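Periplasmic binding protein (PDB 5L9G) binds the opine mannopine between two lobes and probably delivers it to an ABC transporter for uptake. Local coordinates at residues D22-S28 and T73-Q78; Y121-W127 and D221-G227. All blocks are in the same frame, centred on the assembly; numbering follows the deposited sequence.

Overall arrangement
Following the chain from the N terminus, strand 23-27 runs into helix 30-48, strand 52-56 and helix 61-69 before segment 73-78 returns to pair parallel with it; contact 1 closes this mostly helical loop. Strand 115-128 comes later, and after about 93 further residues strand 222-226 lies antiparallel beside it as contact 2. The two closures therefore follow in series, neither nested nor crossed. Their centres are 27 Å apart, on opposite sides of the chain's centre, yet strand 240-256 pairs with both 76-80 and 115-128 and so joins them. Both contacts reach mannopine, which lies between them, as expected for a two-lobed periplasmic binding protein.

Contact 1 (D22-S28 and T73-Q78); sequences DVVIASS and TWDIIQ. With MO0 (mannopine), chain C.
Over one face of the Trp74 indole stands Ala26 CB, 4.3 Å above the plane and centred on the ring, while Val24 CG1 approaches CD1 obliquely at 3.8 Å. Phe57 also meets this ring, and Asp55 accepts the hydrogen bond from NE1. The amide of Gln78 is a second flat group: Ser27 OG donates to its OE1 at 2.7 Å, in the carbonyl plane and on a lone pair. Trp32 NE1 bonds to the same oxygen, and a water also donates to it, so three donors grip OE1, which probably settles the orientation of the amide and turns NE2 to mannopine. That NE2 makes a weak bond to mannopine OAM, 3.1 Å long with 135° at the hydrogen. CG of Gln78 is anti to the backbone N (chi1 -179°) and the chain then bends at chi2, which lays the amide between Ser27 and the ligand. The water bonded to OE1 also reaches Ser28 OG and accepts from the mannopine amine N at 3.0 Å.

Behind this pocket edge, strands 23-27 and 76-78 run nearly parallel, and helices 30-48 and 61-69 lie in the connection between them, as in the alpha/beta lobe of a periplasmic binding protein. Ala26 N bonds to Ile76 O, and Gln78 N to Ala26 O. Val24 O accepts from both Asp75 N and Ile76 N. Just before strand 76-78 the Asp75 carboxylate adds a side-chain bond to the pairing: OD2 takes Val24 N at 2.8 Å through its anti lone pair, nearly straight at 169°, while OD1 is held by His262 N. On the face carrying Ile25 and Ile76 the two side chains lie alongside each other, with Ile25 CD1 3.6 Å from Ile76 CG2, against helix 263-273.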
# COMPACT_ATOMS: atom_id res chain seq x y z
N ASP A 22 13.98 -0.47 23.81
CA ASP A 22 12.79 0.00 23.10
C ASP A 22 12.24 -1.04 22.13
O ASP A 22 13.02 -1.76 21.50
CB ASP A 22 13.13 1.25 22.27
CG ASP A 22 13.61 2.48 23.02
OD1 ASP A 22 13.28 2.62 24.21
OD2 ASP A 22 14.28 3.33 22.38
N VAL A 23 10.92 -1.06 21.93
CA VAL A 23 10.27 -1.87 20.89
C VAL A 23 10.57 -1.12 19.60
O VAL A 23 10.39 0.11 19.56
CB VAL A 23 8.74 -2.05 21.10
CG1 VAL A 23 8.07 -2.69 19.88
CG2 VAL A 23 8.44 -2.86 22.36
N VAL A 24 11.06 -1.81 18.55
CA VAL A 24 11.36 -1.14 17.28
C VAL A 24 10.19 -1.39 16.32
O VAL A 24 9.85 -2.55 16.04
CB VAL A 24 12.74 -1.56 16.69
CG1 VAL A 24 13.01 -0.83 15.37
CG2 VAL A 24 13.87 -1.31 17.69
N ILE A 25 9.59 -0.30 15.81
CA ILE A 25 8.47 -0.38 14.84
C ILE A 25 8.89 0.30 13.53
O ILE A 25 9.50 1.37 13.55
CB ILE A 25 7.14 0.14 15.47
CG1 ILE A 25 5.93 -0.08 14.52
CG2 ILE A 25 7.25 1.62 15.96
CD1 ILE A 25 4.64 -0.20 15.25
N ALA A 26 8.58 -0.33 12.39
CA ALA A 26 8.99 0.23 11.13
C ALA A 26 7.88 0.27 10.08
O ALA A 26 7.15 -0.71 9.91
CB ALA A 26 10.20 -0.52 10.58
N SER A 27 7.76 1.40 9.39
CA SER A 27 6.82 1.51 8.27
C SER A 27 7.61 2.12 7.09
O SER A 27 8.84 1.99 7.07
CB SER A 27 5.54 2.25 8.65
OG SER A 27 4.59 2.33 7.60
N SER A 28 6.95 2.77 6.14
CA SER A 28 7.62 3.25 4.93
C SER A 28 7.91 4.76 4.87
O SER A 28 8.21 5.27 3.78
CB SER A 28 6.83 2.81 3.70
OG SER A 28 5.63 3.57 3.59
N THR A 73 16.74 -6.73 14.49
CA THR A 73 16.62 -5.50 15.30
C THR A 73 15.19 -4.97 15.31
O THR A 73 14.79 -4.33 16.27
CB THR A 73 17.66 -4.42 14.90
OG1 THR A 73 17.55 -4.11 13.51
CG2 THR A 73 19.09 -4.82 15.23
N TRP A 74 14.41 -5.26 14.26
CA TRP A 74 13.01 -4.81 14.16
C TRP A 74 12.08 -5.72 14.96
O TRP A 74 12.29 -6.94 15.00
CB TRP A 74 12.56 -4.82 12.69
CG TRP A 74 13.22 -3.81 11.81
CD1 TRP A 74 13.90 -2.69 12.20
CD2 TRP A 74 13.18 -3.78 10.38
NE1 TRP A 74 14.32 -1.99 11.10
CE2 TRP A 74 13.89 -2.63 9.97
CE3 TRP A 74 12.66 -4.65 9.40
CZ2 TRP A 74 14.08 -2.32 8.62
CZ3 TRP A 74 12.82 -4.32 8.07
CH2 TRP A 74 13.53 -3.17 7.69
N ASP A 75 11.07 -5.13 15.61
CA ASP A 75 10.06 -5.92 16.32
C ASP A 75 8.79 -5.98 15.47
O ASP A 75 8.44 -7.06 14.97
CB ASP A 75 9.76 -5.34 17.71
CG ASP A 75 10.91 -5.52 18.68
OD1 ASP A 75 11.33 -6.66 18.89
OD2 ASP A 75 11.45 -4.52 19.14
N ILE A 76 8.14 -4.83 15.28
CA ILE A 76 6.93 -4.72 14.45
C ILE A 76 7.27 -4.13 13.09
O ILE A 76 7.94 -3.10 12.99
CB ILE A 76 5.82 -3.87 15.17
CG1 ILE A 76 5.47 -4.45 16.56
CG2 ILE A 76 4.57 -3.69 14.26
CD1 ILE A 76 4.73 -3.50 17.49
N ILE A 77 6.75 -4.76 12.03
CA ILE A 77 6.89 -4.25 10.67
C ILE A 77 5.52 -4.01 10.08
O ILE A 77 4.61 -4.84 10.26
CB ILE A 77 7.77 -5.14 9.74
CG1 ILE A 77 7.29 -6.63 9.72
CG2 ILE A 77 9.25 -5.01 10.11
CD1 ILE A 77 7.94 -7.52 8.64
N GLN A 78 5.36 -2.87 9.40
CA GLN A 78 4.12 -2.59 8.69
C GLN A 78 4.36 -3.09 7.27
O GLN A 78 5.28 -2.63 6.60
CB GLN A 78 3.77 -1.09 8.72
CG GLN A 78 2.46 -0.78 8.01
CD GLN A 78 2.70 -0.56 6.53
OE1 GLN A 78 3.41 0.38 6.15
NE2 GLN A 78 2.23 -1.46 5.69
OAB MO0 C . 5.01 -4.83 2.53
CAF MO0 C . 6.09 -3.94 2.43
CAG MO0 C . 5.74 -2.65 1.70
OAC MO0 C . 5.94 -2.82 0.34
CAH MO0 C . 4.40 -2.07 2.06
OAM MO0 C . 4.27 -1.88 3.42
CAI MO0 C . 4.00 -0.81 1.30
OAD MO0 C . 4.89 0.23 1.55
CAJ MO0 C . 2.57 -0.42 1.53
OAE MO0 C . 1.74 -1.48 1.14
CAK MO0 C . 2.15 0.90 0.88
N MO0 C . 1.49 1.74 1.89
CA MO0 C . 0.84 2.94 1.30
C MO0 C . 1.69 4.16 1.55
O MO0 C . 2.83 4.03 2.05
CB MO0 C . -0.57 3.15 1.80
CG MO0 C . -0.63 3.72 3.20
CD MO0 C . -1.93 3.47 3.88
OE1 MO0 C . -2.86 4.52 3.91
NE2 MO0 C . -2.22 2.40 4.43
OXT MO0 C . 1.29 5.32 1.21
O HOH W 1 3.84 1.56 3.78

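Contact 2 (Y121-W127 and D221-G227). With MO0 (mannopine), chain C.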
# COMPACT_ATOMS: atom_id res chain seq x y z
N TYR A 121 -6.32 1.42 1.64
CA TYR A 121 -5.80 2.50 0.80
C TYR A 121 -6.01 2.11 -0.67
O TYR A 121 -6.44 0.99 -0.96
CB TYR A 121 -4.31 2.73 1.10
CG TYR A 121 -3.44 1.53 0.77
CD1 TYR A 121 -3.31 0.46 1.67
CD2 TYR A 121 -2.73 1.47 -0.43
CE1 TYR A 121 -2.53 -0.64 1.36
CE2 TYR A 121 -1.93 0.37 -0.73
CZ TYR A 121 -1.82 -0.67 0.17
OH TYR A 121 -1.03 -1.74 -0.12
N SER A 122 -5.69 3.01 -1.59
CA SER A 122 -5.83 2.74 -3.02
C SER A 122 -4.52 3.01 -3.74
O SER A 122 -3.80 3.95 -3.38
CB SER A 122 -6.92 3.61 -3.64
OG SER A 122 -8.21 3.40 -3.09
N THR A 123 -4.21 2.17 -4.73
CA THR A 123 -3.10 2.36 -5.67
C THR A 123 -3.84 2.91 -6.89
O THR A 123 -4.59 2.17 -7.53
CB THR A 123 -2.38 1.05 -5.93
OG1 THR A 123 -1.82 0.58 -4.70
CG2 THR A 123 -1.28 1.21 -6.95
N LEU A 124 -3.70 4.21 -7.15
CA LEU A 124 -4.53 4.89 -8.13
C LEU A 124 -3.75 5.76 -9.12
O LEU A 124 -2.56 5.99 -8.93
CB LEU A 124 -5.63 5.74 -7.39
CG LEU A 124 -5.15 6.71 -6.28
CD1 LEU A 124 -4.36 7.91 -6.86
CD2 LEU A 124 -6.35 7.27 -5.51
N ILE A 125 -4.46 6.29 -10.13
CA ILE A 125 -3.92 7.16 -11.19
C ILE A 125 -4.08 8.61 -10.79
O ILE A 125 -5.19 9.05 -10.54
CB ILE A 125 -4.70 6.90 -12.53
CG1 ILE A 125 -4.55 5.45 -12.99
CG2 ILE A 125 -4.28 7.90 -13.66
CD1 ILE A 125 -5.72 4.99 -13.92
N ALA A 126 -2.99 9.38 -10.86
CA ALA A 126 -3.00 10.83 -10.64
C ALA A 126 -2.33 11.46 -11.85
O ALA A 126 -1.41 10.86 -12.42
CB ALA A 126 -2.22 11.20 -9.38
N TRP A 127 -2.78 12.65 -12.24
CA TRP A 127 -2.18 13.33 -13.38
C TRP A 127 -1.95 14.79 -13.12
O TRP A 127 -2.62 15.42 -12.28
CB TRP A 127 -3.00 13.12 -14.66
CG TRP A 127 -4.26 13.93 -14.72
CD1 TRP A 127 -4.39 15.21 -15.19
CD2 TRP A 127 -5.56 13.54 -14.24
NE1 TRP A 127 -5.70 15.63 -15.05
CE2 TRP A 127 -6.44 14.61 -14.49
CE3 TRP A 127 -6.07 12.36 -13.66
CZ2 TRP A 127 -7.81 14.55 -14.18
CZ3 TRP A 127 -7.43 12.29 -13.36
CH2 TRP A 127 -8.28 13.38 -13.61
N ASP A 221 4.09 13.57 -15.54
CA ASP A 221 2.81 13.99 -16.12
C ASP A 221 1.67 13.16 -15.56
O ASP A 221 0.54 13.62 -15.46
CB ASP A 221 2.86 13.98 -17.65
CG ASP A 221 3.87 14.99 -18.17
OD1 ASP A 221 3.85 16.15 -17.70
OD2 ASP A 221 4.72 14.60 -18.97
N MET A 222 1.97 11.91 -15.22
CA MET A 222 0.98 11.02 -14.62
C MET A 222 1.73 9.98 -13.82
O MET A 222 2.90 9.71 -14.10
CB MET A 222 0.04 10.38 -15.66
CG MET A 222 0.79 9.57 -16.72
SD MET A 222 -0.40 8.86 -17.89
CE MET A 222 -0.72 10.27 -19.00
N ILE A 223 1.07 9.41 -12.80
CA ILE A 223 1.73 8.48 -11.88
C ILE A 223 0.71 7.53 -11.29
O ILE A 223 -0.44 7.92 -11.04
CB ILE A 223 2.47 9.29 -10.74
CG1 ILE A 223 3.20 8.39 -9.72
CG2 ILE A 223 1.52 10.28 -9.98
CD1 ILE A 223 4.12 9.18 -8.76
N ILE A 224 1.13 6.29 -11.08
CA ILE A 224 0.34 5.34 -10.31
C ILE A 224 1.01 5.28 -8.95
O ILE A 224 2.17 4.85 -8.83
CB ILE A 224 0.20 3.93 -10.93
CG1 ILE A 224 -0.47 3.99 -12.33
CG2 ILE A 224 -0.62 3.04 -9.96
CD1 ILE A 224 -0.27 2.72 -13.18
N THR A 225 0.31 5.75 -7.92
CA THR A 225 0.83 5.71 -6.54
C THR A 225 -0.35 5.65 -5.55
O THR A 225 -1.51 5.52 -5.95
CB THR A 225 1.89 6.83 -6.28
OG1 THR A 225 2.56 6.60 -5.03
CG2 THR A 225 1.27 8.24 -6.30
N TRP A 226 -0.04 5.75 -4.26
CA TRP A 226 -1.00 5.60 -3.18
C TRP A 226 -1.77 6.89 -2.90
O TRP A 226 -1.19 7.98 -2.87
CB TRP A 226 -0.26 5.02 -1.95
CG TRP A 226 0.48 3.75 -2.32
CD1 TRP A 226 -0.04 2.65 -2.94
CD2 TRP A 226 1.86 3.44 -2.04
NE1 TRP A 226 0.93 1.69 -3.11
CE2 TRP A 226 2.10 2.13 -2.53
CE3 TRP A 226 2.92 4.14 -1.44
CZ2 TRP A 226 3.36 1.53 -2.47
CZ3 TRP A 226 4.15 3.50 -1.28
CH2 TRP A 226 4.36 2.21 -1.80
N GLY A 227 -3.09 6.75 -2.75
CA GLY A 227 -4.03 7.86 -2.58
C GLY A 227 -3.67 8.88 -1.52
O GLY A 227 -3.86 10.08 -1.72
OAB MO0 C . 5.01 -4.83 2.53
CAF MO0 C . 6.09 -3.94 2.43
CAG MO0 C . 5.74 -2.65 1.70
OAC MO0 C . 5.94 -2.82 0.34
CAH MO0 C . 4.40 -2.07 2.06
OAM MO0 C . 4.27 -1.88 3.42
CAI MO0 C . 4.00 -0.81 1.30
OAD MO0 C . 4.89 0.23 1.55
CAJ MO0 C . 2.57 -0.42 1.53
OAE MO0 C . 1.74 -1.48 1.14
CAK MO0 C . 2.15 0.90 0.88
N MO0 C . 1.49 1.74 1.89
CA MO0 C . 0.84 2.94 1.30
C MO0 C . 1.69 4.16 1.55
O MO0 C . 2.83 4.03 2.05
CB MO0 C . -0.57 3.15 1.80
CG MO0 C . -0.63 3.72 3.20
CD MO0 C . -1.93 3.47 3.88
OE1 MO0 C . -2.86 4.52 3.91
NE2 MO0 C . -2.22 2.40 4.43
OXT MO0 C . 1.29 5.32 1.21
O HOH W 2 0.60 -0.84 -4.76
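Tyr121 holds CG between its backbone N and carbonyl carbon (chi1 63°), whereas Trp226 has CG anti to its carbonyl carbon (chi1 -53°); the two side chains consequently run side by side into the mannopine pocket. Their rings meet in an offset edge-to-face pair, planes at 90° and centroids 5.3 Å apart, with the tyrosine edge toward the indole face. They project from one end of an antiparallel strand pair, 121-127 with 222-226, in the second lobe of the binding-protein fold. Leu124 and Thr225 form a hydrogen-bonded pair, as do Ala126 and Ile223, each joined by two backbone bonds. At the pocket end, Gly227 N donates to Ser122 O at 3.0 Å, just where strand 222-226 gives way to helix 227-235, with Trp226 as its N-cap.

Mannopine packs on both rings. Its CB stands 3.4 Å above the plane of the Tyr121 ring, offset toward the rim. Mannopine CAK lies over one face of the indole, and Thr225 OG1 over the other. Trp205 and Trp156 also meet this indole edge-to-face. Farther from the ligand, the Thr123 and Ile224 side chains cross, CG2 of Thr123 touching CG2 of Ile224 at 3.6 Å, and helix 140-144 packs on Ile224 and Ile125. Around the indole edge, Thr123 OG1 lies in plane, and a water bonded to it at 2.8 Å accepts from Trp226 NE1 at 3.0 Å.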